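Local coordinates for protein UDP-glucose 4-epimerase (Brucella ovis, PDB 4WOK) that probably catalyses the NAD-dependent interconversion of UDP-glucose and UDP-galactose by inverting the configuration at C4 of the sugar, at residues N13-G18 / A66-T71; V78-F83 / Q108-A113. The protein carries 2 engineered substitutions. One frame throughout, in Å; residues are numbered along the deposited sequence.

Contact 1 of 2, residues N13-G18 / A66-T71; sequences NVLVVG and ARLVET. With NAD (nicotinamide-adenine-dinucleotide), chain B.
Strand 13-17 faces helix 65-75 with Leu15 and Thr71 as the closest pair of backbone positions, their CA atoms 8.9 Å apart, so side chains alone bridge the gap. Leu15 carries the strand's side of the contact, and its two methyls divide the work: CD1 meets Thr71 CG2 at 3.9 Å, the two side chains crossing at about a right angle, while CD2 faces Leu68 CD1 more loosely at 4.4 Å. The same rotamer that turns Thr71 CG2 to Leu15, anti to the backbone N (chi1 -61°), lets OG1 bond to Arg67 O, one turn earlier, at 2.8 Å. That carbonyl also accepts Thr71 N, and the two donors approach from opposite faces of its plane. Past the strand, Gly18 CA comes within 3.4 Å of the adenosine ribose oxygen O4B of NAD. Helix 65-75 is the crossover between parallel strands 57-59 and 79-82 and covers this face of the Rossmann sheet, while helix 22-33 lies against Val14 and Val16 on the other. The chemistry implies a purely apolar join: with its hydroxyl satisfied inside the helix, a threonine serves a hydrophobic interface as a methyl group.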
ATOM      1  N   ASN A  13     -11.041  18.209  -7.958  1.00 26.08           N
ATOM      2  CA  ASN A  13     -10.051  18.019  -6.876  1.00 24.42           C
ATOM      3  C   ASN A  13     -10.222  16.653  -6.219  1.00 28.49           C
ATOM      4  O   ASN A  13     -11.343  16.253  -5.888  1.00 26.98           O
ATOM      5  CB  ASN A  13     -10.168  19.114  -5.811  1.00 23.98           C
ATOM      6  CG  ASN A  13      -9.770  20.481  -6.324  1.00 35.87           C
ATOM      7  OD1 ASN A  13      -8.854  20.613  -7.143  1.00 32.11           O
ATOM      8  ND2 ASN A  13     -10.455  21.514  -5.837  1.00 27.55           N
ATOM      9  N   VAL A  14      -9.116  15.944  -6.029  1.00 25.30           N
ATOM     10  CA  VAL A  14      -9.128  14.693  -5.296  1.00 24.30           C
ATOM     11  C   VAL A  14      -8.126  14.837  -4.166  1.00 23.33           C
ATOM     12  O   VAL A  14      -6.969  15.170  -4.395  1.00 20.10           O
ATOM     13  CB  VAL A  14      -8.788  13.492  -6.205  1.00 24.87           C
ATOM     14  CG1 VAL A  14      -8.603  12.215  -5.385  1.00 24.16           C
ATOM     15  CG2 VAL A  14      -9.913  13.301  -7.234  1.00 23.83           C
ATOM     16  N   LEU A  15      -8.593  14.667  -2.935  1.00 20.52           N
ATOM     17  CA  LEU A  15      -7.727  14.842  -1.782  1.00 18.57           C
ATOM     18  C   LEU A  15      -6.955  13.544  -1.525  1.00 22.01           C
ATOM     19  O   LEU A  15      -7.539  12.497  -1.252  1.00 22.49           O
ATOM     20  CB  LEU A  15      -8.533  15.241  -0.546  1.00 23.99           C
ATOM     21  CG  LEU A  15      -7.690  15.566   0.690  1.00 20.16           C
ATOM     22  CD1 LEU A  15      -6.953  16.887   0.455  1.00 22.25           C
ATOM     23  CD2 LEU A  15      -8.599  15.647   1.917  1.00 18.82           C
ATOM     24  N   VAL A  16      -5.640  13.620  -1.636  1.00 17.98           N
ATOM     25  CA  VAL A  16      -4.799  12.448  -1.440  1.00 17.48           C
ATOM     26  C   VAL A  16      -4.089  12.590  -0.108  1.00 17.62           C
ATOM     27  O   VAL A  16      -3.062  13.261   0.017  1.00 21.33           O
ATOM     28  CB  VAL A  16      -3.789  12.274  -2.580  1.00 18.97           C
ATOM     29  CG1 VAL A  16      -3.059  10.948  -2.431  1.00 21.00           C
ATOM     30  CG2 VAL A  16      -4.513  12.336  -3.946  1.00 19.86           C
ATOM     31  N   VAL A  17      -4.679  11.964   0.896  1.00 18.73           N
ATOM     32  CA  VAL A  17      -4.178  12.020   2.244  1.00 15.90           C
ATOM     33  C   VAL A  17      -3.033  11.006   2.381  1.00 16.81           C
ATOM     34  O   VAL A  17      -3.214   9.837   2.085  1.00 20.27           O
ATOM     35  CB  VAL A  17      -5.320  11.735   3.229  1.00 19.42           C
ATOM     36  CG1 VAL A  17      -4.826  11.849   4.629  1.00 18.94           C
ATOM     37  CG2 VAL A  17      -6.462  12.743   3.006  1.00 21.84           C
ATOM     38  N   GLY A  18      -1.857  11.454   2.808  1.00 15.72           N
ATOM     39  CA  GLY A  18      -0.672  10.605   2.741  1.00 16.80           C
ATOM     40  C   GLY A  18      -0.050  10.641   1.349  1.00 19.09           C
ATOM     41  O   GLY A  18       0.764   9.785   0.987  1.00 17.19           O
ATOM     42  N   ALA A  66      -9.500  20.388  12.652  1.00 20.41           N
ATOM     43  CA  ALA A  66      -9.866  21.703  12.098  1.00 26.48           C
ATOM     44  C   ALA A  66      -9.172  21.938  10.759  1.00 27.04           C
ATOM     45  O   ALA A  66      -9.781  22.394   9.793  1.00 23.61           O
ATOM     46  CB  ALA A  66      -9.519  22.832  13.075  1.00 20.04           C
ATOM     47  N   ARG A  67      -7.886  21.626  10.695  1.00 21.79           N
ATOM     48  CA  ARG A  67      -7.138  21.871   9.479  1.00 20.96           C
ATOM     49  C   ARG A  67      -7.617  20.969   8.352  1.00 19.64           C
ATOM     50  O   ARG A  67      -7.651  21.376   7.198  1.00 21.35           O
ATOM     51  CB  ARG A  67      -5.645  21.656   9.714  1.00 19.19           C
ATOM     52  CG  ARG A  67      -4.764  22.095   8.542  1.00 21.62           C
ATOM     53  CD  ARG A  67      -3.331  22.183   9.021  1.00 23.99           C
ATOM     54  NE  ARG A  67      -2.426  22.626   7.973  1.00 26.47           N
ATOM     55  CZ  ARG A  67      -2.257  23.892   7.615  1.00 38.42           C
ATOM     56  NH1 ARG A  67      -2.944  24.859   8.222  1.00 40.98           N
ATOM     57  NH2 ARG A  67      -1.404  24.187   6.645  1.00 33.19           N
ATOM     58  N   LEU A  68      -7.968  19.734   8.688  1.00 20.41           N
ATOM     59  CA  LEU A  68      -8.461  18.803   7.677  1.00 19.39           C
ATOM     60  C   LEU A  68      -9.835  19.246   7.144  1.00 20.97           C
ATOM     61  O   LEU A  68     -10.087  19.239   5.932  1.00 20.54           O
ATOM     62  CB  LEU A  68      -8.525  17.398   8.268  1.00 24.22           C
ATOM     63  CG  LEU A  68      -8.754  16.207   7.346  1.00 26.30           C
ATOM     64  CD1 LEU A  68      -7.780  16.206   6.157  1.00 24.94           C
ATOM     65  CD2 LEU A  68      -8.595  14.952   8.187  1.00 20.42           C
ATOM     66  N   VAL A  69     -10.720  19.649   8.048  1.00 22.23           N
ATOM     67  CA  VAL A  69     -12.020  20.188   7.632  1.00 20.96           C
ATOM     68  C   VAL A  69     -11.859  21.437   6.763  1.00 22.82           C
ATOM     69  O   VAL A  69     -12.522  21.588   5.721  1.00 23.94           O
ATOM     70  CB  VAL A  69     -12.891  20.506   8.863  1.00 22.22           C
ATOM     71  CG1 VAL A  69     -14.095  21.359   8.484  1.00 19.56           C
ATOM     72  CG2 VAL A  69     -13.346  19.210   9.538  1.00 20.31           C
ATOM     73  N   GLU A  70     -10.974  22.333   7.184  1.00 21.59           N
ATOM     74  CA  GLU A  70     -10.697  23.558   6.435  1.00 22.78           C
ATOM     75  C   GLU A  70     -10.295  23.214   5.010  1.00 25.60           C
ATOM     76  O   GLU A  70     -10.738  23.837   4.041  1.00 23.31           O
ATOM     77  CB  GLU A  70      -9.586  24.342   7.120  1.00 26.50           C
ATOM     78  CG  GLU A  70      -9.227  25.679   6.490  1.00 36.85           C
ATOM     79  CD  GLU A  70      -8.052  26.322   7.217  1.00 45.10           C
ATOM     80  OE1 GLU A  70      -8.252  26.867   8.324  1.00 35.92           O
ATOM     81  OE2 GLU A  70      -6.917  26.251   6.698  1.00 57.25           O
ATOM     82  N   THR A  71      -9.450  22.196   4.903  1.00 19.00           N
ATOM     83  CA  THR A  71      -8.939  21.769   3.611  1.00 22.45           C
ATOM     84  C   THR A  71     -10.041  21.206   2.743  1.00 22.13           C
ATOM     85  O   THR A  71     -10.142  21.538   1.560  1.00 26.54           O
ATOM     86  CB  THR A  71      -7.839  20.719   3.783  1.00 21.65           C
ATOM     87  OG1 THR A  71      -6.760  21.302   4.516  1.00 22.56           O
ATOM     88  CG2 THR A  71      -7.325  20.256   2.420  1.00 20.47           C
TER
HETATM   89  PA  NAD B 400       4.567   5.854   3.183  1.00 18.84           P
HETATM   90  O1A NAD B 400       4.935   6.013   4.646  1.00 20.23           O
HETATM   91  O2A NAD B 400       5.503   6.133   2.045  1.00 19.51           O
HETATM   92  O5B NAD B 400       3.288   7.000   2.944  1.00 21.21           O
HETATM   93  C5B NAD B 400       2.630   7.290   4.158  1.00 15.40           C
HETATM   94  C4B NAD B 400       2.266   8.793   4.047  1.00 15.82           C
HETATM   95  O4B NAD B 400       1.338   9.159   5.078  1.00 18.45           O
HETATM   96  C3B NAD B 400       3.595   9.511   4.304  1.00 16.03           C
HETATM   97  O3B NAD B 400       3.738  10.500   3.316  1.00 16.55           O
HETATM   98  C2B NAD B 400       3.382  10.118   5.713  1.00 14.48           C
HETATM   99  O2B NAD B 400       4.063  11.303   5.845  1.00 15.62           O
HETATM  100  C1B NAD B 400       1.829  10.362   5.700  1.00 14.01           C
HETATM  101  N9A NAD B 400       1.246  10.322   7.055  1.00 15.86           N
HETATM  102  C8A NAD B 400       1.404   9.344   8.061  1.00 17.63           C
HETATM  103  N7A NAD B 400       0.695   9.619   9.161  1.00 17.63           N
HETATM  104  C5A NAD B 400       0.054  10.828   8.858  1.00 20.33           C
HETATM  105  C6A NAD B 400      -0.824  11.640   9.609  1.00 19.91           C
HETATM  106  N6A NAD B 400      -1.179  11.283  10.889  1.00 14.20           N
HETATM  107  N1A NAD B 400      -1.317  12.777   9.063  1.00 18.63           N
HETATM  108  C2A NAD B 400      -0.924  13.096   7.788  1.00 14.25           C
HETATM  109  N3A NAD B 400      -0.082  12.419   6.955  1.00 15.49           N
HETATM  110  C4A NAD B 400       0.379  11.273   7.545  1.00 15.97           C
HETATM  111  O3  NAD B 400       3.862   4.411   3.264  1.00 18.72           O
HETATM  112  PN  NAD B 400       3.284   3.800   1.884  1.00 23.39           P
HETATM  113  O1N NAD B 400       3.078   4.707   0.704  1.00 20.36           O
HETATM  114  O2N NAD B 400       3.873   2.434   1.836  1.00 29.35           O
HETATM  115  O5D NAD B 400       1.707   3.185   2.231  1.00 34.97           O
HETATM  116  C5D NAD B 400       0.840   4.144   2.586  1.00 36.16           C
HETATM  117  C4D NAD B 400      -0.509   3.439   2.729  1.00 23.04           C
HETATM  118  O4D NAD B 400      -0.444   2.128   2.034  1.00 21.98           O
HETATM  119  C3D NAD B 400      -0.759   3.108   4.214  1.00 26.13           C
HETATM  120  O3D NAD B 400      -2.139   3.164   4.385  1.00 30.12           O
HETATM  121  C2D NAD B 400      -0.257   1.662   4.288  1.00 32.83           C
HETATM  122  O2D NAD B 400      -0.846   0.900   5.265  1.00 40.86           O
HETATM  123  C1D NAD B 400      -0.862   1.172   2.952  1.00 24.26           C
HETATM  124  N1N NAD B 400      -0.212  -0.188   2.595  1.00 25.24           N
HETATM  125  C2N NAD B 400       1.108  -0.171   2.152  1.00 26.59           C
HETATM  126  C3N NAD B 400       1.721  -1.408   1.819  1.00 25.97           C
HETATM  127  C7N NAD B 400       3.148  -1.403   1.342  1.00 31.14           C
HETATM  128  O7N NAD B 400       3.698  -2.459   1.013  1.00 25.78           O
HETATM  129  N7N NAD B 400       3.821  -0.199   1.281  1.00 20.89           N
HETATM  130  C4N NAD B 400       0.992  -2.591   1.956  1.00 27.60           C
HETATM  131  C5N NAD B 400      -0.327  -2.572   2.406  1.00 32.73           C
HETATM  132  C6N NAD B 400      -0.931  -1.349   2.732  1.00 31.50           C

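Contact 2 of 2, residues V78-F83 / Q108-A113. With NAD (nicotinamide-adenine-dinucleotide), chain B.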
ATOM      1  N   VAL A  78     -13.915  15.669  -4.826  1.00 23.38           N
ATOM      2  CA  VAL A  78     -14.915  14.709  -5.277  1.00 29.06           C
ATOM      3  C   VAL A  78     -14.682  13.337  -4.651  1.00 29.47           C
ATOM      4  O   VAL A  78     -15.560  12.475  -4.681  1.00 26.10           O
ATOM      5  CB  VAL A  78     -14.920  14.566  -6.809  1.00 35.14           C
ATOM      6  CG1 VAL A  78     -15.091  15.924  -7.461  1.00 43.94           C
ATOM      7  CG2 VAL A  78     -13.629  13.896  -7.275  1.00 31.34           C
ATOM      8  N   ALA A  79     -13.486  13.128  -4.106  1.00 23.37           N
ATOM      9  CA  ALA A  79     -13.153  11.896  -3.413  1.00 22.66           C
ATOM     10  C   ALA A  79     -11.949  12.133  -2.515  1.00 22.96           C
ATOM     11  O   ALA A  79     -11.162  13.059  -2.750  1.00 22.09           O
ATOM     12  CB  ALA A  79     -12.847  10.770  -4.401  1.00 22.70           C
ATOM     13  N   VAL A  80     -11.804  11.273  -1.510  1.00 19.53           N
ATOM     14  CA  VAL A  80     -10.660  11.289  -0.606  1.00 19.49           C
ATOM     15  C   VAL A  80      -9.992   9.912  -0.663  1.00 22.56           C
ATOM     16  O   VAL A  80     -10.661   8.895  -0.511  1.00 25.02           O
ATOM     17  CB  VAL A  80     -11.084  11.622   0.843  1.00 22.67           C
ATOM     18  CG1 VAL A  80      -9.883  11.567   1.811  1.00 19.34           C
ATOM     19  CG2 VAL A  80     -11.755  12.986   0.892  1.00 22.57           C
ATOM     20  N   ILE A  81      -8.687   9.884  -0.924  1.00 19.45           N
ATOM     21  CA  ILE A  81      -7.937   8.636  -0.888  1.00 18.13           C
ATOM     22  C   ILE A  81      -7.028   8.672   0.343  1.00 18.68           C
ATOM     23  O   ILE A  81      -6.224   9.589   0.507  1.00 22.24           O
ATOM     24  CB  ILE A  81      -7.114   8.428  -2.151  1.00 18.88           C
ATOM     25  CG1 ILE A  81      -7.976   8.708  -3.396  1.00 19.89           C
ATOM     26  CG2 ILE A  81      -6.592   7.000  -2.200  1.00 19.21           C
ATOM     27  CD1 ILE A  81      -7.221   8.510  -4.691  1.00 23.52           C
ATOM     28  N   HIS A  82      -7.173   7.666   1.194  1.00 16.94           N
ATOM     29  CA  HIS A  82      -6.562   7.673   2.517  1.00 16.73           C
ATOM     30  C   HIS A  82      -5.377   6.710   2.547  1.00 21.26           C
ATOM     31  O   HIS A  82      -5.558   5.499   2.665  1.00 18.70           O
ATOM     32  CB  HIS A  82      -7.609   7.296   3.565  1.00 19.34           C
ATOM     33  CG  HIS A  82      -7.077   7.244   4.968  1.00 16.93           C
ATOM     34  ND1 HIS A  82      -5.879   7.819   5.328  1.00 18.97           N
ATOM     35  CD2 HIS A  82      -7.601   6.709   6.096  1.00 21.62           C
ATOM     36  CE1 HIS A  82      -5.678   7.625   6.628  1.00 23.81           C
ATOM     37  NE2 HIS A  82      -6.700   6.947   7.111  1.00 19.73           N
ATOM     38  N   PHE A  83      -4.171   7.258   2.412  1.00 16.90           N
ATOM     39  CA  PHE A  83      -2.922   6.495   2.537  1.00 16.42           C
ATOM     40  C   PHE A  83      -2.172   6.787   3.840  1.00 17.48           C
ATOM     41  O   PHE A  83      -1.084   6.260   4.061  1.00 23.43           O
ATOM     42  CB  PHE A  83      -1.944   6.827   1.407  1.00 17.02           C
ATOM     43  CG  PHE A  83      -2.411   6.444   0.029  1.00 21.97           C
ATOM     44  CD1 PHE A  83      -2.376   5.124  -0.389  1.00 19.64           C
ATOM     45  CD2 PHE A  83      -2.828   7.421  -0.871  1.00 23.64           C
ATOM     46  CE1 PHE A  83      -2.782   4.775  -1.693  1.00 22.27           C
ATOM     47  CE2 PHE A  83      -3.228   7.079  -2.160  1.00 23.10           C
ATOM     48  CZ  PHE A  83      -3.204   5.755  -2.564  1.00 19.81           C
ATOM     49  N   GLN A 108     -10.407   7.945  12.261  1.00 16.37           N
ATOM     50  CA  GLN A 108     -11.683   8.473  12.737  1.00 17.30           C
ATOM     51  C   GLN A 108     -11.745   9.979  12.508  1.00 18.07           C
ATOM     52  O   GLN A 108     -12.780  10.519  12.112  1.00 17.66           O
ATOM     53  CB  GLN A 108     -11.941   8.189  14.224  1.00 14.93           C
ATOM     54  CG  GLN A 108     -13.328   8.782  14.603  1.00 16.78           C
ATOM     55  CD  GLN A 108     -13.737   8.535  16.043  1.00 24.33           C
ATOM     56  OE1 GLN A 108     -12.988   7.962  16.831  1.00 20.80           O
ATOM     57  NE2 GLN A 108     -14.939   8.973  16.389  1.00 26.02           N
ATOM     58  N   SER A 109     -10.630  10.652  12.736  1.00 15.57           N
ATOM     59  CA  SER A 109     -10.577  12.085  12.511  1.00 18.22           C
ATOM     60  C   SER A 109     -10.869  12.384  11.028  1.00 18.49           C
ATOM     61  O   SER A 109     -11.624  13.299  10.702  1.00 16.34           O
ATOM     62  CB  SER A 109      -9.213  12.626  12.936  1.00 20.98           C
ATOM     63  OG  SER A 109      -9.142  14.028  12.782  1.00 18.32           O
ATOM     64  N   LEU A 110     -10.285  11.602  10.129  1.00 16.67           N
ATOM     65  CA  LEU A 110     -10.525  11.806   8.704  0.58 18.24           C
ATOM     66  C   LEU A 110     -11.982  11.553   8.350  1.00 17.39           C
ATOM     67  O   LEU A 110     -12.583  12.314   7.582  1.00 18.42           O
ATOM     68  CB  LEU A 110      -9.614  10.906   7.865  0.58 17.71           C
ATOM     69  CG  LEU A 110      -9.918  10.925   6.362  0.58 18.63           C
ATOM     70  CD1 LEU A 110      -9.511  12.243   5.716  0.58 16.89           C
ATOM     71  CD2 LEU A 110      -9.230   9.755   5.673  0.58 16.73           C
ATOM     72  N   LEU A 111     -12.567  10.492   8.903  1.00 16.38           N
ATOM     73  CA  LEU A 111     -13.952  10.177   8.561  1.00 18.49           C
ATOM     74  C   LEU A 111     -14.895  11.212   9.154  1.00 19.54           C
ATOM     75  O   LEU A 111     -15.914  11.550   8.543  1.00 19.82           O
ATOM     76  CB  LEU A 111     -14.322   8.770   9.036  1.00 19.07           C
ATOM     77  CG  LEU A 111     -13.529   7.632   8.367  1.00 19.35           C
ATOM     78  CD1 LEU A 111     -14.099   6.328   8.846  1.00 18.72           C
ATOM     79  CD2 LEU A 111     -13.609   7.700   6.815  1.00 21.86           C
ATOM     80  N   ASP A 112     -14.573  11.730  10.338  1.00 19.76           N
ATOM     81  CA  ASP A 112     -15.406  12.820  10.872  1.00 19.92           C
ATOM     82  C   ASP A 112     -15.320  14.059   9.970  1.00 20.55           C
ATOM     83  O   ASP A 112     -16.326  14.685   9.682  1.00 20.90           O
ATOM     84  CB  ASP A 112     -15.000  13.178  12.305  1.00 16.73           C
ATOM     85  CG  ASP A 112     -15.474  12.156  13.323  1.00 22.15           C
ATOM     86  OD1 ASP A 112     -16.446  11.441  13.048  1.00 23.02           O
ATOM     87  OD2 ASP A 112     -14.879  12.064  14.420  1.00 20.77           O
ATOM     88  N   ALA A 113     -14.114  14.407   9.518  1.00 17.64           N
ATOM     89  CA  ALA A 113     -13.944  15.548   8.626  1.00 17.47           C
ATOM     90  C   ALA A 113     -14.777  15.365   7.356  1.00 18.89           C
ATOM     91  O   ALA A 113     -15.405  16.309   6.865  1.00 19.02           O
ATOM     92  CB  ALA A 113     -12.487  15.724   8.268  1.00 16.23           C
TER
HETATM   93  PA  NAD B 400       4.567   5.854   3.183  1.00 18.84           P
HETATM   94  O1A NAD B 400       4.935   6.013   4.646  1.00 20.23           O
HETATM   95  O2A NAD B 400       5.503   6.133   2.045  1.00 19.51           O
HETATM   96  O5B NAD B 400       3.288   7.000   2.944  1.00 21.21           O
HETATM   97  C5B NAD B 400       2.630   7.290   4.158  1.00 15.40           C
HETATM   98  C4B NAD B 400       2.266   8.793   4.047  1.00 15.82           C
HETATM   99  O4B NAD B 400       1.338   9.159   5.078  1.00 18.45           O
HETATM  100  C3B NAD B 400       3.595   9.511   4.304  1.00 16.03           C
HETATM  101  O3B NAD B 400       3.738  10.500   3.316  1.00 16.55           O
HETATM  102  C2B NAD B 400       3.382  10.118   5.713  1.00 14.48           C
HETATM  103  O2B NAD B 400       4.063  11.303   5.845  1.00 15.62           O
HETATM  104  C1B NAD B 400       1.829  10.362   5.700  1.00 14.01           C
HETATM  105  N9A NAD B 400       1.246  10.322   7.055  1.00 15.86           N
HETATM  106  C8A NAD B 400       1.404   9.344   8.061  1.00 17.63           C
HETATM  107  N7A NAD B 400       0.695   9.619   9.161  1.00 17.63           N
HETATM  108  C5A NAD B 400       0.054  10.828   8.858  1.00 20.33           C
HETATM  109  C6A NAD B 400      -0.824  11.640   9.609  1.00 19.91           C
HETATM  110  N6A NAD B 400      -1.179  11.283  10.889  1.00 14.20           N
HETATM  111  N1A NAD B 400      -1.317  12.777   9.063  1.00 18.63           N
HETATM  112  C2A NAD B 400      -0.924  13.096   7.788  1.00 14.25           C
HETATM  113  N3A NAD B 400      -0.082  12.419   6.955  1.00 15.49           N
HETATM  114  C4A NAD B 400       0.379  11.273   7.545  1.00 15.97           C
HETATM  115  O3  NAD B 400       3.862   4.411   3.264  1.00 18.72           O
HETATM  116  PN  NAD B 400       3.284   3.800   1.884  1.00 23.39           P
HETATM  117  O1N NAD B 400       3.078   4.707   0.704  1.00 20.36           O
HETATM  118  O2N NAD B 400       3.873   2.434   1.836  1.00 29.35           O
HETATM  119  O5D NAD B 400       1.707   3.185   2.231  1.00 34.97           O
HETATM  120  C5D NAD B 400       0.840   4.144   2.586  1.00 36.16           C
HETATM  121  C4D NAD B 400      -0.509   3.439   2.729  1.00 23.04           C
HETATM  122  O4D NAD B 400      -0.444   2.128   2.034  1.00 21.98           O
HETATM  123  C3D NAD B 400      -0.759   3.108   4.214  1.00 26.13           C
HETATM  124  O3D NAD B 400      -2.139   3.164   4.385  1.00 30.12           O
HETATM  125  C2D NAD B 400      -0.257   1.662   4.288  1.00 32.83           C
HETATM  126  O2D NAD B 400      -0.846   0.900   5.265  1.00 40.86           O
HETATM  127  C1D NAD B 400      -0.862   1.172   2.952  1.00 24.26           C
HETATM  128  N1N NAD B 400      -0.212  -0.188   2.595  1.00 25.24           N
HETATM  129  C2N NAD B 400       1.108  -0.171   2.152  1.00 26.59           C
HETATM  130  C3N NAD B 400       1.721  -1.408   1.819  1.00 25.97           C
HETATM  131  C7N NAD B 400       3.148  -1.403   1.342  1.00 31.14           C
HETATM  132  O7N NAD B 400       3.698  -2.459   1.013  1.00 25.78           O
HETATM  133  N7N NAD B 400       3.821  -0.199   1.281  1.00 20.89           N
HETATM  134  C4N NAD B 400       0.992  -2.591   1.956  1.00 27.60           C
HETATM  135  C5N NAD B 400      -0.327  -2.572   2.406  1.00 32.73           C
HETATM  136  C6N NAD B 400      -0.931  -1.349   2.732  1.00 31.50           C
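A leucine methyl lying over the face of a buried histidine ring is the striking feature here: in the conformer described, Leu110 CD2 makes a CH-pi contact with His82, 3.6 Å from the ring centroid and 25° off the ring normal. Leu110 is modelled in two conformers, so the details of this contact remain provisional. The methyl sits toward the rim of the ring rather than over its middle, and Leu110 CD2 comes closest to His82 CG, at 3.4 Å. As the two side chains slide past each other in opposite directions, CD2 also approaches His82 CB.

The histidine keeps a polar partner even in this apolar setting. NE2 hydrogen-bonds to Thr107 OG1, on the same helix as Leu110, which helps to fix the rotation of the ring, while Phe124 of strand 121-125 also meets it. The other branch of Leu110 reaches back along the strand to Val80, where Leu110 CD1 and Val80 CG1 meet tip to tip at 4.0 Å. Val80 presents CG1 in this way with that methyl anti to its backbone N (chi1 177°).

Where the strand ends, Phe83 turns to the cofactor. Its carbonyl O lies 3.2 Å from C3D of the NAD nicotinamide ribose, and C4D of the same ribose sits at the edge of the phenyl ring, near its plane. Strand 79-82, crossover helix 96-116 and the parallel neighbour strand 121-125 form a beta-alpha-beta unit typical of the Rossmann fold, here with the strand's C-terminal end at the dinucleotide.

In the fold
From the N terminus, strand 13-17 is the first element of the fold, and contact 1 closes a loop of 47 residues when helix 65-75 returns to it, after helix 22-33 and strands 37-42 and 57-59. Contact 2 then begins with strand 79-82 and closes a shorter loop of 24 residues on helix 96-116. The two loops follow in series, neither crossing nor enclosing the other. Space brings them together: their centres are about 8 Å apart, strands 13-17 and 79-82 are parallel neighbours in one sheet, and Leu68 packs on Leu110 between the helices. Together they illustrate a general principle of Rossmann folds, in which separate strand-helix joins share one sheet and present neighbouring strand ends to one NAD.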